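Local structure of Sodium/calcium exchanger membrane region domain-containing protein (4KPP) at residues F143-A148 with F326-L331; L150-L155 with L319-S324; S171-Y176 with S281-W286; F345-V350 with S364-I369. The protein probably exchanges calcium ions for protons across the membrane, as an H+/Ca2+ antiporter of the sodium/calcium exchanger family. All coordinates share one frame; numbering follows the deposited sequence.

Contact 1: residues F143-A148 with F326-L331; sequences FFLFLA and FAVAIL. With CA (calcium ion), chain D.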
# COMPACT_ATOMS: atom_id res chain seq x y z
N PHE A 143 -9.55 2.00 -14.15
CA PHE A 143 -8.90 2.39 -15.39
C PHE A 143 -7.38 2.44 -15.24
O PHE A 143 -6.65 1.89 -16.06
CB PHE A 143 -9.42 3.76 -15.84
CG PHE A 143 -8.75 4.29 -17.07
CD1 PHE A 143 -9.18 3.90 -18.33
CD2 PHE A 143 -7.71 5.19 -16.98
CE1 PHE A 143 -8.57 4.40 -19.47
CE2 PHE A 143 -7.09 5.69 -18.11
CZ PHE A 143 -7.52 5.29 -19.36
N PHE A 144 -6.91 3.10 -14.19
CA PHE A 144 -5.48 3.25 -13.97
C PHE A 144 -4.82 1.95 -13.53
O PHE A 144 -3.66 1.71 -13.82
CB PHE A 144 -5.18 4.37 -12.99
CG PHE A 144 -5.20 5.73 -13.62
CD1 PHE A 144 -4.11 6.18 -14.34
CD2 PHE A 144 -6.32 6.54 -13.52
CE1 PHE A 144 -4.12 7.42 -14.94
CE2 PHE A 144 -6.34 7.79 -14.11
CZ PHE A 144 -5.24 8.22 -14.82
N LEU A 145 -5.59 1.12 -12.84
CA LEU A 145 -5.12 -0.20 -12.44
C LEU A 145 -4.89 -1.06 -13.68
O LEU A 145 -3.92 -1.80 -13.77
CB LEU A 145 -6.14 -0.87 -11.52
CG LEU A 145 -5.67 -1.27 -10.12
CD1 LEU A 145 -4.58 -0.35 -9.63
CD2 LEU A 145 -6.86 -1.26 -9.17
N PHE A 146 -5.79 -0.93 -14.65
CA PHE A 146 -5.69 -1.68 -15.89
C PHE A 146 -4.48 -1.24 -16.71
O PHE A 146 -3.75 -2.08 -17.24
CB PHE A 146 -6.98 -1.53 -16.70
CG PHE A 146 -7.10 -2.50 -17.84
CD1 PHE A 146 -7.06 -3.86 -17.60
CD2 PHE A 146 -7.27 -2.05 -19.14
CE1 PHE A 146 -7.18 -4.77 -18.64
CE2 PHE A 146 -7.39 -2.95 -20.19
CZ PHE A 146 -7.34 -4.31 -19.94
N LEU A 147 -4.25 0.07 -16.80
CA LEU A 147 -3.12 0.59 -17.56
C LEU A 147 -1.78 0.25 -16.92
O LEU A 147 -0.81 -0.08 -17.61
CB LEU A 147 -3.23 2.11 -17.73
CG LEU A 147 -4.34 2.63 -18.64
CD1 LEU A 147 -4.09 4.09 -18.99
CD2 LEU A 147 -4.47 1.78 -19.90
N ALA A 148 -1.72 0.34 -15.59
CA ALA A 148 -0.51 0.01 -14.85
C ALA A 148 -0.17 -1.46 -15.00
O ALA A 148 0.99 -1.84 -15.15
CB ALA A 148 -0.67 0.38 -13.38
N PHE A 326 -6.60 -10.01 -12.46
CA PHE A 326 -7.74 -10.68 -11.86
C PHE A 326 -8.48 -9.75 -10.89
O PHE A 326 -9.71 -9.80 -10.79
CB PHE A 326 -7.27 -11.95 -11.14
CG PHE A 326 -8.39 -12.77 -10.58
CD1 PHE A 326 -9.38 -13.27 -11.41
CD2 PHE A 326 -8.45 -13.05 -9.22
CE1 PHE A 326 -10.42 -14.03 -10.89
CE2 PHE A 326 -9.47 -13.82 -8.70
CZ PHE A 326 -10.46 -14.31 -9.53
N ALA A 327 -7.72 -8.90 -10.20
CA ALA A 327 -8.31 -7.92 -9.30
C ALA A 327 -9.15 -6.90 -10.06
O ALA A 327 -10.27 -6.59 -9.65
CB ALA A 327 -7.22 -7.22 -8.50
N VAL A 328 -8.61 -6.39 -11.16
CA VAL A 328 -9.33 -5.45 -12.02
C VAL A 328 -10.64 -6.05 -12.53
O VAL A 328 -11.69 -5.41 -12.49
CB VAL A 328 -8.47 -5.04 -13.24
CG1 VAL A 328 -9.32 -4.37 -14.30
CG2 VAL A 328 -7.35 -4.12 -12.80
N ALA A 329 -10.57 -7.29 -13.02
CA ALA A 329 -11.74 -7.96 -13.59
C ALA A 329 -12.85 -8.14 -12.55
O ALA A 329 -14.03 -8.07 -12.88
CB ALA A 329 -11.33 -9.30 -14.19
N ILE A 330 -12.45 -8.36 -11.30
CA ILE A 330 -13.40 -8.53 -10.21
C ILE A 330 -14.09 -7.22 -9.85
O ILE A 330 -15.28 -7.20 -9.53
CB ILE A 330 -12.69 -9.11 -8.96
CG1 ILE A 330 -12.44 -10.61 -9.14
CG2 ILE A 330 -13.50 -8.87 -7.69
CD1 ILE A 330 -11.77 -11.27 -7.96
N LEU A 331 -13.35 -6.12 -9.93
CA LEU A 331 -13.90 -4.81 -9.59
C LEU A 331 -14.86 -4.24 -10.64
O LEU A 331 -15.59 -3.29 -10.36
CB LEU A 331 -12.77 -3.81 -9.36
CG LEU A 331 -11.75 -4.15 -8.26
CD1 LEU A 331 -10.68 -3.07 -8.18
CD2 LEU A 331 -12.43 -4.34 -6.92
CA CA D . -17.19 -8.51 -8.45
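L145 and F146 of helix 138-152 meet V328 and L331 of helix 311-331 in an antiparallel helix pair of the sodium/calcium exchanger fold. One helix belongs to the first region of family sequence and the other to the second. The axes of 143-148 and 326-331 approach to 9.7 Å and run at 156° to each other. V328 fills the middle: CG1 meets the F146 ring, and CG2 meets L145 and the F146 backbone. With CG1 anti to the backbone N (chi1 165°), that methyl points to the F146 ring and lies 4.0 Å from F146 CD1. The F146 and V328 side chains cross at about a right angle. The other methyl, V328 CG2, rests 3.7 Å from L145 CB. L331, one turn after V328, meets the same leucine more loosely: its CD1 is 4.3 Å from L145 CD2. No hydrogen bond links the two segments, and the pairing rests on aliphatic groups and the F146 ring. L145 also packs on K282 and V283 of helix 271-285, and L331 on W116 of helix 96-127. The same stretch of helix 311-331 serves a calcium site completed by D333, K335 and E340, where I330 O binds the calcium ion at 2.5 Å.

Contact 2: residues L150-L155 with L319-S324; sequences LYAFTL and LTAAQS. With OLB ((2S)-2,3-dihydroxypropyl (9Z)-octadec-9-enoate), chain E.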
# COMPACT_ATOMS: atom_id res chain seq x y z
N LEU A 150 -1.17 -3.59 -17.49
CA LEU A 150 -0.77 -3.85 -18.86
C LEU A 150 0.68 -3.43 -19.09
O LEU A 150 1.43 -4.10 -19.80
CB LEU A 150 -1.68 -3.13 -19.85
CG LEU A 150 -3.12 -3.63 -19.93
CD1 LEU A 150 -3.87 -2.91 -21.04
CD2 LEU A 150 -3.16 -5.14 -20.14
N TYR A 151 1.07 -2.31 -18.47
CA TYR A 151 2.44 -1.85 -18.60
C TYR A 151 3.40 -2.72 -17.81
O TYR A 151 4.53 -2.96 -18.24
CB TYR A 151 2.57 -0.39 -18.16
CG TYR A 151 3.88 0.23 -18.60
CD1 TYR A 151 3.99 0.83 -19.85
CD2 TYR A 151 5.00 0.20 -17.78
CE1 TYR A 151 5.19 1.39 -20.26
CE2 TYR A 151 6.19 0.75 -18.18
CZ TYR A 151 6.29 1.35 -19.43
OH TYR A 151 7.48 1.90 -19.83
N ALA A 152 2.95 -3.21 -16.65
CA ALA A 152 3.79 -4.04 -15.79
C ALA A 152 4.09 -5.40 -16.42
O ALA A 152 5.08 -6.04 -16.08
CB ALA A 152 3.14 -4.21 -14.42
N PHE A 153 3.23 -5.84 -17.34
CA PHE A 153 3.48 -7.08 -18.07
C PHE A 153 4.68 -6.98 -19.01
O PHE A 153 5.16 -7.99 -19.51
CB PHE A 153 2.24 -7.51 -18.86
CG PHE A 153 1.25 -8.30 -18.06
CD1 PHE A 153 1.61 -9.50 -17.47
CD2 PHE A 153 -0.06 -7.85 -17.91
CE1 PHE A 153 0.70 -10.23 -16.74
CE2 PHE A 153 -0.97 -8.58 -17.18
CZ PHE A 153 -0.59 -9.77 -16.59
N THR A 154 5.15 -5.76 -19.26
CA THR A 154 6.28 -5.55 -20.16
C THR A 154 7.60 -5.61 -19.40
O THR A 154 8.67 -5.54 -20.00
CB THR A 154 6.17 -4.21 -20.91
OG1 THR A 154 6.31 -3.13 -19.98
CG2 THR A 154 4.83 -4.10 -21.62
N LEU A 155 7.52 -5.74 -18.09
CA LEU A 155 8.71 -5.78 -17.24
C LEU A 155 9.46 -7.13 -17.20
O LEU A 155 10.68 -7.15 -17.32
CB LEU A 155 8.40 -5.27 -15.83
CG LEU A 155 7.83 -3.85 -15.75
CD1 LEU A 155 7.67 -3.41 -14.30
CD2 LEU A 155 8.70 -2.88 -16.54
N LEU A 319 3.64 -12.60 -11.62
CA LEU A 319 2.63 -13.13 -10.72
C LEU A 319 1.79 -11.99 -10.17
O LEU A 319 0.56 -12.10 -10.08
CB LEU A 319 3.30 -13.89 -9.57
CG LEU A 319 2.63 -15.12 -8.94
CD1 LEU A 319 3.39 -15.53 -7.69
CD2 LEU A 319 1.16 -14.90 -8.62
N THR A 320 2.46 -10.91 -9.79
CA THR A 320 1.78 -9.75 -9.21
C THR A 320 0.89 -9.07 -10.23
O THR A 320 -0.22 -8.65 -9.92
CB THR A 320 2.80 -8.73 -8.66
OG1 THR A 320 3.74 -9.39 -7.81
CG2 THR A 320 2.08 -7.65 -7.87
N ALA A 321 1.39 -8.96 -11.46
CA ALA A 321 0.62 -8.38 -12.55
C ALA A 321 -0.59 -9.25 -12.86
O ALA A 321 -1.68 -8.74 -13.13
CB ALA A 321 1.49 -8.22 -13.78
N ALA A 322 -0.39 -10.56 -12.80
CA ALA A 322 -1.46 -11.52 -13.05
C ALA A 322 -2.56 -11.40 -12.01
O ALA A 322 -3.74 -11.36 -12.34
CB ALA A 322 -0.91 -12.94 -13.09
N GLN A 323 -2.16 -11.33 -10.74
CA GLN A 323 -3.11 -11.14 -9.65
C GLN A 323 -3.86 -9.82 -9.81
O GLN A 323 -5.04 -9.72 -9.47
CB GLN A 323 -2.40 -11.15 -8.29
CG GLN A 323 -3.36 -11.07 -7.11
CD GLN A 323 -2.68 -10.59 -5.84
OE1 GLN A 323 -1.80 -9.73 -5.88
NE2 GLN A 323 -3.08 -11.15 -4.71
N SER A 324 -3.16 -8.81 -10.32
CA SER A 324 -3.73 -7.48 -10.48
C SER A 324 -4.74 -7.42 -11.62
O SER A 324 -5.71 -6.67 -11.57
CB SER A 324 -2.63 -6.44 -10.68
OG SER A 324 -1.71 -6.46 -9.60
C1 OLB E . 6.08 0.41 -24.12
C2 OLB E . 5.00 -0.61 -24.29
C3 OLB E . 3.84 -0.24 -23.43
C4 OLB E . 2.58 -0.75 -24.04
C5 OLB E . 1.97 -1.77 -23.15
O19 OLB E . 5.88 1.57 -24.44
O20 OLB E . 7.31 0.05 -23.62
C21 OLB E . 8.31 0.99 -23.54
C22 OLB E . 9.33 0.54 -22.56
O23 OLB E . 9.17 -0.82 -22.35
C24 OLB E . 10.69 0.81 -23.11
C6 OLB E . 1.20 -1.09 -22.07
C7 OLB E . 0.05 -0.35 -22.65
C8 OLB E . -0.94 -0.02 -21.58
C9 OLB E . -0.32 0.92 -20.61
C10 OLB E . -0.37 2.39 -20.87
C11 OLB E . 0.78 3.26 -20.48
C12 OLB E . 0.61 4.59 -21.13
C13 OLB E . 1.93 5.28 -21.24
C14 OLB E . 2.78 4.60 -22.26
C15 OLB E . 4.08 5.33 -22.35
C16 OLB E . 5.04 4.59 -23.22
C17 OLB E . 4.51 4.54 -24.62
C18 OLB E . 5.56 4.99 -25.58
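A321 of helix 311-331 and F153, in the turn that follows helix 138-152, bury the most surface here, with A152 next. The methyl of A321 sits over one face of the F153 ring. Its CB is 3.8 Å from the ring centroid and 17° off the ring normal, a CH-pi contact. F153 CG lies anti to the carbonyl carbon (chi1 -85°), which swings the ring over to helix 311-331. The far end of the ring reaches the backbone there, with F153 CZ 3.9 Å from A322 N. Beside it, A152 CB and A321 CB face each other at 4.4 Å. W286 packs on both alanines. A type I turn from A152 to L155 carries the chain onward. Away from A321, Y151 and L150 touch a bound monoolein, and L150 CB lies 3.6 Å from its C8. Y151 OH also hydrogen-bonds to D165. A phenylalanine at Y151 lacks that hydroxyl and would probably leave D165 without this bond. The contact between the segments is held by the CH-pi and methyl contacts, not by hydrogen bonds. The short side chain of A321 probably lets the F153 ring come close to the helix backbone.

Contact 3: residues S171-Y176 with S281-W286; sequences SLYAIY and SKVNQW
Y173 and Y176, one turn apart on helix 163-182, pack against V283 and N284 of helix 271-285 in the buried helix bundle of the exchanger fold. The axes of 171-176 and 281-285 are roughly antiparallel, at 145°, and come within 10.3 Å. Y173 is the first to touch. Its ring lies alongside N284 and points the same way, with ring and amide planes 74° apart. Y173 CE1 is only 3.4 Å from N284 CB, a close approach. The N284 amide carbon CG stands between its own backbone N and carbonyl carbon (chi1 76°). This turns the amide aside from the ring, and N284 OD1 hydrogen-bonds to Y79 OH. One water bridges Y173 OH and N284 ND2. It lies 3.2 Å from Y173 OH, in the plane of that ring, and accepts a hydrogen bond from N284 ND2 at the same 3.2 Å. V283 CG1 comes up at the edge of the Y173 ring, 4.4 Å from Y173 CD1. Further along, Y176 turns a face to the same methyl. Its ring edge meets Y173 CE1, so the two tyrosines also pack on each other. Y176 OH is held by hydrogen bonds with E141 and S280. V283 CG1, anti to its backbone N, completes a CH-pi contact: it stands 3.9 Å from the centroid of the Y176 ring.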
# COMPACT_ATOMS: atom_id res chain seq x y z
N SER A 171 4.05 8.97 -13.85
CA SER A 171 3.12 9.76 -14.67
C SER A 171 1.69 9.28 -14.50
O SER A 171 0.77 10.09 -14.35
CB SER A 171 3.52 9.70 -16.15
OG SER A 171 4.77 10.32 -16.37
N LEU A 172 1.50 7.97 -14.53
CA LEU A 172 0.18 7.38 -14.34
C LEU A 172 -0.43 7.82 -13.02
O LEU A 172 -1.59 8.22 -12.96
CB LEU A 172 0.24 5.86 -14.42
CG LEU A 172 0.38 5.24 -15.82
CD1 LEU A 172 0.60 3.74 -15.72
CD2 LEU A 172 -0.84 5.55 -16.67
N TYR A 173 0.36 7.76 -11.96
CA TYR A 173 -0.13 8.14 -10.64
C TYR A 173 -0.41 9.64 -10.55
O TYR A 173 -1.41 10.05 -9.97
CB TYR A 173 0.82 7.71 -9.52
CG TYR A 173 0.23 7.95 -8.15
CD1 TYR A 173 -0.88 7.25 -7.73
CD2 TYR A 173 0.78 8.90 -7.30
CE1 TYR A 173 -1.44 7.47 -6.49
CE2 TYR A 173 0.23 9.13 -6.05
CZ TYR A 173 -0.88 8.41 -5.65
OH TYR A 173 -1.43 8.63 -4.41
N ALA A 174 0.48 10.45 -11.12
CA ALA A 174 0.31 11.90 -11.14
C ALA A 174 -0.99 12.30 -11.83
O ALA A 174 -1.73 13.15 -11.33
CB ALA A 174 1.50 12.57 -11.80
N ILE A 175 -1.25 11.69 -12.98
CA ILE A 175 -2.49 11.92 -13.72
C ILE A 175 -3.69 11.44 -12.90
O ILE A 175 -4.73 12.10 -12.85
CB ILE A 175 -2.47 11.21 -15.08
CG1 ILE A 175 -1.40 11.81 -15.99
CG2 ILE A 175 -3.83 11.29 -15.76
CD1 ILE A 175 -1.32 11.17 -17.36
N TYR A 176 -3.53 10.28 -12.27
CA TYR A 176 -4.58 9.72 -11.41
C TYR A 176 -4.92 10.66 -10.26
O TYR A 176 -6.09 10.90 -9.98
CB TYR A 176 -4.15 8.36 -10.87
CG TYR A 176 -4.98 7.88 -9.71
CD1 TYR A 176 -6.32 7.54 -9.88
CD2 TYR A 176 -4.43 7.75 -8.44
CE1 TYR A 176 -7.09 7.10 -8.81
CE2 TYR A 176 -5.18 7.31 -7.37
CZ TYR A 176 -6.51 6.98 -7.56
OH TYR A 176 -7.27 6.54 -6.50
N SER A 281 -5.10 2.54 -2.52
CA SER A 281 -3.79 2.20 -1.98
C SER A 281 -3.10 1.20 -2.90
O SER A 281 -1.87 1.25 -3.08
CB SER A 281 -3.91 1.61 -0.58
OG SER A 281 -2.64 1.21 -0.09
N LYS A 282 -3.88 0.29 -3.48
CA LYS A 282 -3.36 -0.61 -4.50
C LYS A 282 -2.85 0.19 -5.69
O LYS A 282 -1.81 -0.13 -6.24
CB LYS A 282 -4.43 -1.63 -4.93
CG LYS A 282 -4.12 -2.38 -6.23
CD LYS A 282 -2.85 -3.23 -6.13
CE LYS A 282 -2.51 -3.84 -7.49
NZ LYS A 282 -1.24 -4.62 -7.49
N VAL A 283 -3.57 1.24 -6.06
CA VAL A 283 -3.17 2.07 -7.19
C VAL A 283 -1.78 2.68 -7.00
O VAL A 283 -0.92 2.52 -7.86
CB VAL A 283 -4.20 3.20 -7.48
CG1 VAL A 283 -3.72 4.08 -8.63
CG2 VAL A 283 -5.56 2.61 -7.79
N ASN A 284 -1.54 3.36 -5.87
CA ASN A 284 -0.24 3.98 -5.66
C ASN A 284 0.90 2.97 -5.51
O ASN A 284 2.01 3.19 -5.99
CB ASN A 284 -0.24 5.02 -4.52
CG ASN A 284 -0.24 4.39 -3.14
OD1 ASN A 284 0.77 3.85 -2.69
ND2 ASN A 284 -1.36 4.48 -2.44
N GLN A 285 0.61 1.86 -4.84
CA GLN A 285 1.63 0.83 -4.64
C GLN A 285 1.95 0.09 -5.94
O GLN A 285 3.01 -0.53 -6.07
CB GLN A 285 1.22 -0.14 -3.53
CG GLN A 285 1.21 0.51 -2.15
CD GLN A 285 0.84 -0.44 -1.04
OE1 GLN A 285 1.64 -1.29 -0.64
NE2 GLN A 285 -0.37 -0.30 -0.51
N TRP A 286 1.05 0.18 -6.90
CA TRP A 286 1.22 -0.49 -8.18
C TRP A 286 1.59 0.51 -9.26
O TRP A 286 1.63 0.18 -10.45
CB TRP A 286 -0.06 -1.26 -8.54
CG TRP A 286 0.06 -2.27 -9.65
CD1 TRP A 286 -0.79 -2.42 -10.71
CD2 TRP A 286 1.08 -3.27 -9.80
NE1 TRP A 286 -0.36 -3.45 -11.51
CE2 TRP A 286 0.78 -3.98 -10.98
CE3 TRP A 286 2.21 -3.63 -9.07
CZ2 TRP A 286 1.57 -5.04 -11.44
CZ3 TRP A 286 3.00 -4.67 -9.53
CH2 TRP A 286 2.67 -5.36 -10.70
O HOH W 1 -3.60 6.47 -3.63

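Contact 4: residues F345-V350 with S364-I369; sequences FLLFIV and SAIYII
L347 and Y367 share a first torsion: in each, CG is anti to the carbonyl carbon and beside the backbone N (chi1 -72° for L347, -83° for Y367). Each side chain thus reaches across to the other helix, and the two run alongside, pointing opposite ways. L347 CD1 lies 3.7 Å from Y367 CE1 and approaches the ring obliquely. The hydroxyl runs on to the base of the leucine, where Y367 OH is 3.6 Å from L347 CB. It continues to the backbone and stands 3.8 Å from F348 N, but the approach is not a hydrogen bond. The other leucine methyl, L347 CD2, meets I366 CG2 at 4.1 Å. Cutting Y367 back to an alanine is likely to leave L347 CB and CD1 without the ring they pack on and open a gap between the two helices. The helices come one after the other in the chain and form an antiparallel helical hairpin, in which the axes of 345-350 and 364-369 are 11.4 Å apart at 163°. The wide spacing fits the long tyrosine side chain that spans it. Helix 311-331 lies next to this hairpin, and Y367 also packs on its L319, A322 and Q323. The ring of F348 meets that of W248 with the planes nearly perpendicular. F345 and F348 pack on helix 96-127, while helix 338-353 itself follows directly on strand 335-337.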
# COMPACT_ATOMS: atom_id res chain seq x y z
N PHE A 345 -8.29 -14.83 -1.71
CA PHE A 345 -7.60 -15.37 -0.55
C PHE A 345 -6.89 -16.68 -0.86
O PHE A 345 -5.68 -16.81 -0.64
CB PHE A 345 -8.58 -15.57 0.61
CG PHE A 345 -7.93 -16.12 1.86
CD1 PHE A 345 -7.21 -15.29 2.71
CD2 PHE A 345 -8.05 -17.46 2.18
CE1 PHE A 345 -6.62 -15.80 3.85
CE2 PHE A 345 -7.46 -17.97 3.32
CZ PHE A 345 -6.75 -17.14 4.15
N LEU A 346 -7.64 -17.66 -1.36
CA LEU A 346 -7.09 -18.99 -1.65
C LEU A 346 -5.94 -18.96 -2.65
O LEU A 346 -4.88 -19.53 -2.40
CB LEU A 346 -8.19 -19.93 -2.14
CG LEU A 346 -9.31 -20.24 -1.13
CD1 LEU A 346 -10.33 -21.20 -1.73
CD2 LEU A 346 -8.72 -20.80 0.16
N LEU A 347 -6.14 -18.30 -3.79
CA LEU A 347 -5.12 -18.23 -4.82
C LEU A 347 -3.83 -17.59 -4.32
O LEU A 347 -2.74 -17.88 -4.82
CB LEU A 347 -5.65 -17.49 -6.06
CG LEU A 347 -6.67 -18.27 -6.89
CD1 LEU A 347 -7.24 -17.40 -8.00
CD2 LEU A 347 -6.05 -19.53 -7.46
N PHE A 348 -3.95 -16.71 -3.33
CA PHE A 348 -2.80 -16.08 -2.71
C PHE A 348 -2.04 -17.05 -1.80
O PHE A 348 -0.86 -17.31 -2.00
CB PHE A 348 -3.21 -14.84 -1.91
CG PHE A 348 -2.10 -14.24 -1.10
CD1 PHE A 348 -1.16 -13.41 -1.69
CD2 PHE A 348 -1.99 -14.51 0.26
CE1 PHE A 348 -0.13 -12.87 -0.95
CE2 PHE A 348 -0.97 -13.96 1.01
CZ PHE A 348 -0.03 -13.14 0.41
N ILE A 349 -2.74 -17.58 -0.79
CA ILE A 349 -2.10 -18.43 0.21
C ILE A 349 -1.59 -19.76 -0.35
O ILE A 349 -0.63 -20.32 0.18
CB ILE A 349 -3.03 -18.70 1.43
CG1 ILE A 349 -4.39 -19.23 0.97
CG2 ILE A 349 -3.19 -17.43 2.26
CD1 ILE A 349 -4.52 -20.74 1.03
N VAL A 350 -2.22 -20.25 -1.41
CA VAL A 350 -1.77 -21.47 -2.06
C VAL A 350 -0.35 -21.29 -2.60
O VAL A 350 0.50 -22.17 -2.44
CB VAL A 350 -2.72 -21.91 -3.20
CG1 VAL A 350 -2.02 -22.84 -4.17
CG2 VAL A 350 -3.96 -22.58 -2.62
N SER A 364 -0.04 -17.83 -11.93
CA SER A 364 -0.05 -16.75 -12.91
C SER A 364 -1.03 -17.07 -14.04
O SER A 364 -1.87 -16.24 -14.40
CB SER A 364 1.34 -16.51 -13.50
OG SER A 364 2.24 -16.02 -12.53
N ALA A 365 -0.92 -18.28 -14.58
CA ALA A 365 -1.80 -18.73 -15.66
C ALA A 365 -3.27 -18.72 -15.22
O ALA A 365 -4.14 -18.30 -15.97
CB ALA A 365 -1.40 -20.12 -16.14
N ILE A 366 -3.52 -19.19 -14.00
CA ILE A 366 -4.88 -19.24 -13.48
C ILE A 366 -5.50 -17.85 -13.32
O ILE A 366 -6.64 -17.63 -13.71
CB ILE A 366 -4.95 -20.03 -12.15
CG1 ILE A 366 -4.56 -21.50 -12.39
CG2 ILE A 366 -6.33 -19.95 -11.53
CD1 ILE A 366 -4.69 -22.38 -11.17
N TYR A 367 -4.74 -16.92 -12.74
CA TYR A 367 -5.17 -15.53 -12.62
C TYR A 367 -5.60 -14.98 -13.97
O TYR A 367 -6.69 -14.42 -14.10
CB TYR A 367 -4.03 -14.67 -12.08
CG TYR A 367 -3.87 -14.68 -10.57
CD1 TYR A 367 -4.97 -14.68 -9.73
CD2 TYR A 367 -2.61 -14.68 -10.00
CE1 TYR A 367 -4.82 -14.68 -8.35
CE2 TYR A 367 -2.44 -14.68 -8.63
CZ TYR A 367 -3.55 -14.68 -7.81
OH TYR A 367 -3.38 -14.68 -6.45
N ILE A 368 -4.73 -15.13 -14.96
CA ILE A 368 -4.97 -14.60 -16.29
C ILE A 368 -6.16 -15.29 -16.97
O ILE A 368 -7.03 -14.62 -17.53
CB ILE A 368 -3.72 -14.74 -17.18
CG1 ILE A 368 -2.57 -13.91 -16.61
CG2 ILE A 368 -4.03 -14.32 -18.61
CD1 ILE A 368 -1.27 -14.07 -17.37
N ILE A 369 -6.18 -16.61 -16.92
CA ILE A 369 -7.24 -17.37 -17.58
C ILE A 369 -8.60 -17.14 -16.92
O ILE A 369 -9.62 -17.09 -17.60
CB ILE A 369 -6.88 -18.87 -17.68
CG1 ILE A 369 -5.69 -19.06 -18.61
CG2 ILE A 369 -8.06 -19.68 -18.19
CD1 ILE A 369 -5.21 -20.49 -18.72

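In the fold
From the N terminus, helix 138-152 opens contact 1 and, about two turns later, contact 2. Helix 163-182 then opens contact 3. Contact 3 closes first, at helix 271-285. Helix 311-331 closes contact 2 and, further along, contact 1. The three loops therefore lie one within another and none cross. Contact 4 follows in series and closes a short hairpin of helices 338-353 and 357-377. Contacts 1 and 2 tie the same two helices at successive levels. Contact 3 is joined to contact 2 by K282 with S324 and by W286. F326, L319 and A322 link helix 311-331 to contact 4, which has no touch with contact 3.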